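Local coordinates for EDD domain protein, DegV family (Ruminococcus gnavus, PDB 3JR7) that is of unknown function but belongs to the DegV family, whose members are generally thought to bind lipids such as fatty acids, at residues Lys63-Glu66 / Leu67-Ile71; Leu183-Leu186 / Arg187-Arg191. One frame throughout, in Å; residues are numbered along the deposited sequence.

From the N terminus, the chain lays down strands 22-27, 42-51 and 54-57 of the first sheet, then enters contact 1, where Lys63-Ile71 starts helix 64-73. More than a hundred residues later, just past strand 176-179 of the second sheet, contact 2 follows at Leu183-Arg191, the short helix 184-188 and its C-terminal turn. Each contact is local to its own helix, the second including the turn that ends it; they run in series, neither nested nor crossed. The centres of contact 1 and contact 2 are about 18 Å apart, and the two do not touch. Helix 283-289 joins them: Val287 meets Leu67 of contact 1 and Thr185 of contact 2.

Contact 1: Lys63-Glu66 / Leu67-Ile71; sequences KQEE and LLLKI
Gln64 and Leu68 meet at the start of helix 64-73, one turn apart, as do Glu65 and Leu69. The backbone supplies the hydrogen bonds, all of the i to i+4 kind. Lys63, at the N-cap position, accepts from Leu67 N through its carbonyl O at 3.1 Å. Next in line, Leu68 N reaches Gln64 O at 2.8 Å with an almost straight N-H...O angle of 170°. Leu69 N to Glu65 O (2.9 Å) and Lys70 N to Glu66 O (3.0 Å) carry the ladder on.

The side chains add van der Waals contact. Gln64 has CG anti to its own N (chi1 -171°) and stays extended, while Leu68 turns CG back beside its N (chi1 -76°); the two chains run alongside each other, pointing the same way. Leu68 CD1 thereby lies against the amide end of Gln64, 3.8 Å from NE2. Glu65 and Leu69 repeat the pattern on the exposed side, with Leu69 CD1 3.8 Å from Glu65 CG and close to the carboxylate oxygen OE2.

Two polar ends have partners outside the helix. Gln64 OE1 makes a weak hydrogen bond to Thr281 OG1, and Lys70 NZ a long, weak ion pair with Glu52. Buried Leu67 faces the protein, packing on Trp56 and on Val287 of helix 283-289.

Chemically, then, cohesion between the two segments comes from main-chain bonds, which hold the first two turns, and from leucine methyls lying against the glutamine and glutamate chains, with no side-chain hydrogen bond or salt bridge between them.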
loop_
_atom_site.group_PDB
_atom_site.type_symbol
_atom_site.label_atom_id
_atom_site.label_comp_id
_atom_site.label_asym_id
_atom_site.label_seq_id
_atom_site.Cartn_x
_atom_site.Cartn_y
_atom_site.Cartn_z
ATOM N N LYS A 63 -17.153 -6.357 -0.255
ATOM C CA LYS A 63 -16.515 -7.578 -0.792
ATOM C C LYS A 63 -15.890 -7.303 -2.121
ATOM O O LYS A 63 -16.486 -6.639 -2.953
ATOM C CB LYS A 63 -17.542 -8.704 -0.937
ATOM C CG LYS A 63 -18.084 -9.175 0.403
ATOM C CD LYS A 63 -17.011 -9.922 1.189
ATOM C CE LYS A 63 -17.380 -10.082 2.667
ATOM N NZ LYS A 63 -17.226 -8.768 3.406
ATOM N N GLN A 64 -14.695 -7.861 -2.318
ATOM C CA GLN A 64 -13.930 -7.652 -3.553
ATOM C C GLN A 64 -14.776 -8.019 -4.779
ATOM O O GLN A 64 -14.771 -7.331 -5.778
ATOM C CB GLN A 64 -12.622 -8.482 -3.518
ATOM C CG GLN A 64 -11.669 -8.161 -4.658
ATOM C CD GLN A 64 -10.470 -9.049 -4.633
ATOM O OE1 GLN A 64 -9.432 -8.735 -4.012
ATOM N NE2 GLN A 64 -10.609 -10.189 -5.258
ATOM N N GLU A 65 -15.504 -9.123 -4.689
ATOM C CA GLU A 65 -16.221 -9.626 -5.863
ATOM C C GLU A 65 -17.255 -8.578 -6.270
ATOM O O GLU A 65 -17.339 -8.163 -7.429
ATOM C CB GLU A 65 -16.861 -11.028 -5.605
ATOM C CG GLU A 65 -17.851 -11.392 -6.733
ATOM C CD GLU A 65 -18.245 -12.856 -6.821
ATOM O OE1 GLU A 65 -17.967 -13.674 -5.900
ATOM O OE2 GLU A 65 -18.855 -13.179 -7.869
ATOM N N GLU A 66 -18.005 -8.062 -5.301
ATOM C CA GLU A 66 -18.981 -7.016 -5.629
ATOM C C GLU A 66 -18.318 -5.788 -6.252
ATOM O O GLU A 66 -18.825 -5.123 -7.158
ATOM C CB GLU A 66 -19.759 -6.635 -4.360
ATOM C CG GLU A 66 -20.719 -5.479 -4.603
ATOM C CD GLU A 66 -21.554 -5.110 -3.386
ATOM O OE1 GLU A 66 -21.031 -5.189 -2.240
ATOM O OE2 GLU A 66 -22.712 -4.674 -3.612
ATOM N N LEU A 67 -17.158 -5.439 -5.744
ATOM C CA LEU A 67 -16.473 -4.280 -6.297
ATOM C C LEU A 67 -15.985 -4.548 -7.713
ATOM O O LEU A 67 -16.143 -3.727 -8.593
ATOM C CB LEU A 67 -15.285 -3.917 -5.360
ATOM C CG LEU A 67 -14.299 -2.834 -5.828
ATOM C CD1 LEU A 67 -14.968 -1.498 -6.117
ATOM C CD2 LEU A 67 -13.218 -2.704 -4.711
ATOM N N LEU A 68 -15.374 -5.699 -7.944
ATOM C CA LEU A 68 -14.887 -6.033 -9.292
ATOM C C LEU A 68 -16.033 -6.079 -10.296
ATOM O O LEU A 68 -15.873 -5.676 -11.430
ATOM C CB LEU A 68 -14.163 -7.384 -9.267
ATOM C CG LEU A 68 -12.736 -7.386 -8.671
ATOM C CD1 LEU A 68 -12.144 -8.816 -8.485
ATOM C CD2 LEU A 68 -11.792 -6.478 -9.508
ATOM N N LEU A 69 -17.184 -6.606 -9.874
ATOM C CA LEU A 69 -18.356 -6.687 -10.784
ATOM C C LEU A 69 -18.891 -5.285 -11.100
ATOM O O LEU A 69 -19.231 -4.979 -12.247
ATOM C CB LEU A 69 -19.469 -7.549 -10.160
ATOM C CG LEU A 69 -19.193 -9.065 -10.201
ATOM C CD1 LEU A 69 -20.151 -9.753 -9.308
ATOM C CD2 LEU A 69 -19.254 -9.651 -11.653
ATOM N N LYS A 70 -18.931 -4.413 -10.085
ATOM C CA LYS A 70 -19.336 -3.039 -10.354
ATOM C C LYS A 70 -18.377 -2.330 -11.311
ATOM O O LYS A 70 -18.798 -1.604 -12.240
ATOM C CB LYS A 70 -19.496 -2.263 -9.035
ATOM C CG LYS A 70 -19.982 -0.846 -9.218
ATOM C CD LYS A 70 -21.378 -0.789 -9.877
ATOM C CE LYS A 70 -22.006 0.592 -9.727
ATOM N NZ LYS A 70 -23.432 0.596 -10.176
ATOM N N ILE A 71 -17.075 -2.505 -11.092
ATOM C CA ILE A 71 -16.076 -1.968 -12.045
ATOM C C ILE A 71 -16.305 -2.504 -13.460
ATOM O O ILE A 71 -16.214 -1.773 -14.467
ATOM C CB ILE A 71 -14.613 -2.291 -11.608
ATOM C CG1 ILE A 71 -14.250 -1.549 -10.289
ATOM C CG2 ILE A 71 -13.622 -1.982 -12.763
ATOM C CD1 ILE A 71 -13.013 -2.162 -9.574
#

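Contact 2: Leu183-Leu186 / Arg187-Arg191; sequences LDTL and RKNGR
Leu183 O takes Arg187 N at 2.9 Å and Thr185 O takes Asn189 N at 3.0 Å, after which helix 184-188 ends in a Schellman motif: Arg191 N returns to Leu186 O at 2.9 Å, Gly190 N bonds to Arg187 O, and Gly190, the C-prime residue, has a positive phi of 82°.

On the exposed side, Asp184 and Lys188 lie alongside each other, one turn apart. Lys188 NZ is 3.0 Å from Asp184 OD1, in a salt bridge whose hydrogen bond is weak; OD2 of the same carboxylate is farther from the amine. The path of the lysine chain is doubtful, because CD is modelled too close to Asp184 O.

Inside, buried Leu186 crosses Arg191 at about a right angle, its CD2 3.7 Å from Arg191 CB. Leu186 also touches Tyr288 of helix 283-289, and Thr185 OG1 is bound to Asn290 OD1. The amide of Asn189 is fixed from outside the turn, OD1 accepting from Lys79 NZ while ND2 donates to Tyr288 OH and Ala78 O.

Arg191 lines the pocket that holds a polyether, probably from the crystallisation liquor, about 4 Å from its side chain, and its NE donates to Leu108 O. NH2 is also hydrogen-bonded, and NH1 donates to Asn189 O at 2.8 Å, that carbonyl oxygen sitting 24° out of the guanidinium plane.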
loop_
_atom_site.group_PDB
_atom_site.type_symbol
_atom_site.label_atom_id
_atom_site.label_comp_id
_atom_site.label_asym_id
_atom_site.label_seq_id
_atom_site.Cartn_x
_atom_site.Cartn_y
_atom_site.Cartn_z
ATOM N N LEU A 183 -4.143 -0.882 -16.745
ATOM C CA LEU A 183 -3.565 0.360 -16.205
ATOM C C LEU A 183 -4.475 1.558 -16.331
ATOM O O LEU A 183 -4.122 2.664 -15.900
ATOM C CB LEU A 183 -2.245 0.694 -16.910
ATOM C CG LEU A 183 -1.022 -0.122 -16.518
ATOM C CD1 LEU A 183 0.005 0.028 -17.592
ATOM C CD2 LEU A 183 -0.446 0.359 -15.226
ATOM N N ASP A 184 -5.642 1.359 -16.942
ATOM C CA ASP A 184 -6.475 2.496 -17.297
ATOM C C ASP A 184 -6.969 3.328 -16.100
ATOM O O ASP A 184 -7.128 4.545 -16.239
ATOM C CB ASP A 184 -7.690 2.064 -18.116
ATOM C CG ASP A 184 -7.323 1.538 -19.512
ATOM O OD1 ASP A 184 -6.131 1.550 -19.950
ATOM O OD2 ASP A 184 -8.266 1.070 -20.166
ATOM N N THR A 185 -7.266 2.695 -14.972
ATOM C CA THR A 185 -7.772 3.452 -13.813
ATOM C C THR A 185 -6.668 4.388 -13.278
ATOM O O THR A 185 -6.917 5.578 -13.039
ATOM C CB THR A 185 -8.323 2.532 -12.721
ATOM O OG1 THR A 185 -9.196 1.566 -13.338
ATOM C CG2 THR A 185 -9.121 3.343 -11.649
ATOM N N LEU A 186 -5.445 3.879 -13.181
ATOM C CA LEU A 186 -4.290 4.721 -12.824
ATOM C C LEU A 186 -4.071 5.841 -13.846
ATOM O O LEU A 186 -3.820 7.011 -13.484
ATOM C CB LEU A 186 -3.012 3.881 -12.653
ATOM C CG LEU A 186 -2.871 3.076 -11.327
ATOM C CD1 LEU A 186 -1.814 1.944 -11.463
ATOM C CD2 LEU A 186 -2.623 3.992 -10.052
ATOM N N ARG A 187 -4.178 5.502 -15.128
ATOM C CA ARG A 187 -3.905 6.488 -16.171
ATOM C C ARG A 187 -4.956 7.581 -16.147
ATOM O O ARG A 187 -4.634 8.761 -16.057
ATOM C CB ARG A 187 -3.850 5.800 -17.541
ATOM C CG ARG A 187 -3.881 6.763 -18.746
ATOM C CD ARG A 187 -2.586 7.516 -18.931
ATOM N NE ARG A 187 -1.476 6.600 -19.222
ATOM C CZ ARG A 187 -0.183 6.934 -19.255
ATOM N NH1 ARG A 187 0.225 8.177 -19.015
ATOM N NH2 ARG A 187 0.715 5.990 -19.524
ATOM N N LYS A 188 -6.214 7.170 -16.157
ATOM C CA LYS A 188 -7.329 8.091 -16.268
ATOM C C LYS A 188 -7.482 8.958 -15.010
ATOM O O LYS A 188 -7.924 10.114 -15.093
ATOM C CB LYS A 188 -8.634 7.329 -16.612
ATOM C CG LYS A 188 -8.682 6.753 -18.103
ATOM C CD LYS A 188 -7.487 5.777 -18.471
ATOM C CE LYS A 188 -7.314 5.410 -19.973
ATOM N NZ LYS A 188 -6.067 4.565 -20.231
ATOM N N ASN A 189 -7.109 8.444 -13.847
ATOM C CA ASN A 189 -7.162 9.276 -12.619
ATOM C C ASN A 189 -5.878 10.081 -12.351
ATOM O O ASN A 189 -5.720 10.665 -11.277
ATOM C CB ASN A 189 -7.571 8.429 -11.397
ATOM C CG ASN A 189 -8.998 7.954 -11.473
ATOM O OD1 ASN A 189 -9.617 8.025 -12.516
ATOM N ND2 ASN A 189 -9.520 7.448 -10.391
ATOM N N GLY A 190 -4.970 10.135 -13.324
ATOM C CA GLY A 190 -3.847 11.089 -13.287
ATOM C C GLY A 190 -2.673 10.628 -12.427
ATOM O O GLY A 190 -1.854 11.445 -11.984
ATOM N N ARG A 191 -2.578 9.320 -12.194
ATOM C CA ARG A 191 -1.489 8.733 -11.387
ATOM C C ARG A 191 -0.285 8.224 -12.186
ATOM O O ARG A 191 0.645 7.692 -11.619
ATOM C CB ARG A 191 -2.053 7.593 -10.531
ATOM C CG ARG A 191 -2.615 8.056 -9.203
ATOM C CD ARG A 191 -3.796 8.982 -9.283
ATOM N NE ARG A 191 -4.192 9.422 -7.959
ATOM C CZ ARG A 191 -5.325 10.046 -7.671
ATOM N NH1 ARG A 191 -6.258 10.269 -8.606
ATOM N NH2 ARG A 191 -5.548 10.429 -6.426
#